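Local coordinates for proline iminopeptidase-related protein (Thermus thermophilus, PDB 2YYS) that is of unknown function but belongs to the alpha/beta hydrolases of peptidase family S33 and may act as a peptidase, at residues P148-E156 / F200-L208. Sequence-based numbering, arbitrary orientation.
Sequences PDPEENLKE and FLRNGLWRL
Glu151 and Trp206 bring the two backbones closest, their CA atoms 6.1 Å apart, where the first turn of helix 150-160 meets the 3-10 turn 205-207. Asp149 N-caps that helix through weak bonds to the amides of Glu151 and Glu152, while helix 195-202 closes in a Schellman motif at Gly204. Glu151 reaches across with CG anti to its own carbonyl carbon (chi1 -64°) and the chain extended beyond. Glu151 OE1 accepts from Arg207 NH1 at 3.0 Å, a salt bridge with the oxygen at the edge of the guanidinium, in its plane, though the carboxylate is turned 71° from that plane. Glu151 OE2 accepts a hydrogen bond from a water 2.9 Å away; this water also donates to Leu201 O and accepts from Trp206 N, tying the carboxylate to the helix end and the 3-10 turn. Cutting this side chain back to an alanine would probably leave Arg207 without this counter-charge and the water with one fewer partner. Leu154 CD2 lies over one face of the indole, 3.6 Å from the centroid of the Trp206 five-membered ring, a CH-pi contact, while Pro150 CB packs against Trp206 O. Phe131 meets the indole edge-to-face, and Leu138 of helix 131-141 touches both Leu154 and Trp206. The contact is surface packing within the helical insertion that follows strand 119-125 of the alpha/beta hydrolase fold, a cap arrangement as in S33 relatives.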
# COMPACT_ATOMS: atom_id res chain seq x y z
N PRO A 148 9.21 -8.38 -23.71
CA PRO A 148 7.90 -7.72 -23.83
C PRO A 148 6.83 -8.32 -22.89
O PRO A 148 5.95 -7.60 -22.46
CB PRO A 148 7.51 -7.92 -25.31
CG PRO A 148 8.80 -8.26 -26.01
CD PRO A 148 9.64 -8.98 -24.99
N ASP A 149 6.92 -9.61 -22.59
CA ASP A 149 5.90 -10.29 -21.79
C ASP A 149 6.26 -10.22 -20.29
O ASP A 149 7.27 -10.77 -19.87
CB ASP A 149 5.77 -11.74 -22.26
CG ASP A 149 4.67 -12.49 -21.55
OD1 ASP A 149 4.43 -12.27 -20.35
OD2 ASP A 149 3.97 -13.34 -22.13
N PRO A 150 5.44 -9.54 -19.49
CA PRO A 150 5.77 -9.32 -18.07
C PRO A 150 5.82 -10.58 -17.21
O PRO A 150 6.65 -10.65 -16.31
CB PRO A 150 4.66 -8.37 -17.60
CG PRO A 150 3.55 -8.51 -18.58
CD PRO A 150 4.16 -8.91 -19.87
N GLU A 151 4.94 -11.55 -17.46
CA GLU A 151 4.95 -12.80 -16.70
C GLU A 151 6.18 -13.64 -17.02
O GLU A 151 6.69 -14.34 -16.16
CB GLU A 151 3.65 -13.57 -16.92
CG GLU A 151 2.43 -12.80 -16.38
CD GLU A 151 1.10 -13.50 -16.61
OE1 GLU A 151 0.69 -13.68 -17.78
OE2 GLU A 151 0.43 -13.83 -15.62
N GLU A 152 6.68 -13.54 -18.26
CA GLU A 152 7.94 -14.16 -18.66
C GLU A 152 9.14 -13.46 -18.00
O GLU A 152 10.13 -14.10 -17.66
CB GLU A 152 8.10 -14.14 -20.19
CG GLU A 152 8.42 -15.50 -20.84
CD GLU A 152 9.08 -15.37 -22.22
OE1 GLU A 152 8.69 -14.46 -23.01
OE2 GLU A 152 10.00 -16.18 -22.52
N ASN A 153 9.07 -12.15 -17.82
CA ASN A 153 10.13 -11.43 -17.12
C ASN A 153 10.25 -11.93 -15.70
O ASN A 153 11.34 -12.18 -15.22
CB ASN A 153 9.89 -9.92 -17.13
CG ASN A 153 10.35 -9.28 -18.40
OD1 ASN A 153 9.78 -8.29 -18.86
ND2 ASN A 153 11.40 -9.83 -18.99
N LEU A 154 9.10 -12.08 -15.05
CA LEU A 154 9.06 -12.59 -13.68
C LEU A 154 9.63 -14.00 -13.60
O LEU A 154 10.48 -14.28 -12.76
CB LEU A 154 7.61 -12.57 -13.19
CG LEU A 154 7.38 -12.92 -11.73
CD1 LEU A 154 7.97 -11.87 -10.78
CD2 LEU A 154 5.88 -13.05 -11.50
N LYS A 155 9.16 -14.88 -14.47
CA LYS A 155 9.58 -16.28 -14.50
C LYS A 155 11.09 -16.40 -14.73
O LYS A 155 11.76 -17.16 -14.06
CB LYS A 155 8.79 -17.06 -15.57
CG LYS A 155 9.29 -18.50 -15.82
CD LYS A 155 8.29 -19.34 -16.64
CE LYS A 155 8.24 -18.94 -18.12
NZ LYS A 155 9.54 -19.14 -18.85
N GLU A 156 11.61 -15.63 -15.68
CA GLU A 156 13.04 -15.67 -16.01
C GLU A 156 13.93 -15.09 -14.90
O GLU A 156 15.04 -15.57 -14.67
CB GLU A 156 13.30 -14.96 -17.34
CG GLU A 156 12.69 -15.67 -18.55
CD GLU A 156 13.21 -17.09 -18.73
OE1 GLU A 156 14.44 -17.25 -18.81
OE2 GLU A 156 12.39 -18.03 -18.79
N PHE A 200 -4.02 -13.76 -6.88
CA PHE A 200 -3.82 -12.56 -7.68
C PHE A 200 -2.88 -12.87 -8.85
O PHE A 200 -3.13 -12.43 -9.97
CB PHE A 200 -3.31 -11.39 -6.82
CG PHE A 200 -4.42 -10.55 -6.24
CD1 PHE A 200 -5.10 -9.63 -7.04
CD2 PHE A 200 -4.79 -10.67 -4.91
CE1 PHE A 200 -6.14 -8.85 -6.52
CE2 PHE A 200 -5.82 -9.89 -4.37
CZ PHE A 200 -6.49 -8.98 -5.18
N LEU A 201 -1.84 -13.68 -8.59
CA LEU A 201 -0.89 -14.12 -9.62
C LEU A 201 -1.61 -14.88 -10.73
O LEU A 201 -1.42 -14.60 -11.91
CB LEU A 201 0.20 -15.01 -9.00
CG LEU A 201 1.21 -15.70 -9.94
CD1 LEU A 201 2.09 -14.69 -10.67
CD2 LEU A 201 2.10 -16.70 -9.18
N ARG A 202 -2.44 -15.84 -10.33
CA ARG A 202 -3.23 -16.65 -11.25
C ARG A 202 -4.22 -15.80 -12.04
O ARG A 202 -4.42 -16.04 -13.22
CB ARG A 202 -3.93 -17.75 -10.45
CG ARG A 202 -4.99 -18.58 -11.16
CD ARG A 202 -5.75 -19.50 -10.17
NE ARG A 202 -6.45 -20.63 -10.79
CZ ARG A 202 -7.55 -20.55 -11.54
NH1 ARG A 202 -8.12 -19.37 -11.81
NH2 ARG A 202 -8.10 -21.66 -12.04
N ASN A 203 -4.82 -14.79 -11.40
CA ASN A 203 -5.79 -13.93 -12.06
C ASN A 203 -5.17 -12.86 -12.97
O ASN A 203 -5.89 -12.06 -13.53
CB ASN A 203 -6.73 -13.29 -11.03
CG ASN A 203 -7.61 -14.32 -10.30
OD1 ASN A 203 -7.72 -15.47 -10.72
ND2 ASN A 203 -8.22 -13.90 -9.20
N GLY A 204 -3.84 -12.84 -13.11
CA GLY A 204 -3.16 -11.95 -14.05
C GLY A 204 -2.64 -10.62 -13.50
O GLY A 204 -2.55 -9.63 -14.24
N LEU A 205 -2.28 -10.59 -12.21
CA LEU A 205 -1.84 -9.35 -11.57
C LEU A 205 -0.61 -8.74 -12.24
O LEU A 205 -0.51 -7.53 -12.37
CB LEU A 205 -1.51 -9.57 -10.09
CG LEU A 205 -1.04 -8.32 -9.32
CD1 LEU A 205 -2.15 -7.31 -9.18
CD2 LEU A 205 -0.52 -8.69 -7.95
N TRP A 206 0.32 -9.58 -12.66
CA TRP A 206 1.53 -9.09 -13.31
C TRP A 206 1.33 -8.47 -14.70
O TRP A 206 2.23 -7.81 -15.21
CB TRP A 206 2.60 -10.19 -13.33
CG TRP A 206 3.12 -10.36 -11.97
CD1 TRP A 206 2.70 -11.26 -11.04
CD2 TRP A 206 4.12 -9.56 -11.34
NE1 TRP A 206 3.40 -11.09 -9.87
CE2 TRP A 206 4.27 -10.05 -10.02
CE3 TRP A 206 4.90 -8.48 -11.75
CZ2 TRP A 206 5.19 -9.49 -9.12
CZ3 TRP A 206 5.81 -7.94 -10.86
CH2 TRP A 206 5.94 -8.44 -9.55
N ARG A 207 0.16 -8.67 -15.29
CA ARG A 207 -0.22 -7.95 -16.51
C ARG A 207 -0.89 -6.61 -16.23
O ARG A 207 -1.11 -5.83 -17.14
CB ARG A 207 -1.15 -8.82 -17.38
CG ARG A 207 -0.50 -10.12 -17.85
CD ARG A 207 -1.33 -10.90 -18.88
NE ARG A 207 -2.70 -11.16 -18.41
CZ ARG A 207 -3.10 -12.24 -17.72
NH1 ARG A 207 -2.25 -13.22 -17.40
NH2 ARG A 207 -4.37 -12.36 -17.36
N LEU A 208 -1.22 -6.33 -14.97
CA LEU A 208 -2.00 -5.14 -14.66
C LEU A 208 -1.15 -3.87 -14.74
O LEU A 208 -0.22 -3.68 -13.96
CB LEU A 208 -2.65 -5.23 -13.28
CG LEU A 208 -3.36 -3.95 -12.82
CD1 LEU A 208 -4.55 -3.60 -13.75
CD2 LEU A 208 -3.82 -4.08 -11.38
O HOH W 1 0.14 -12.65 -12.95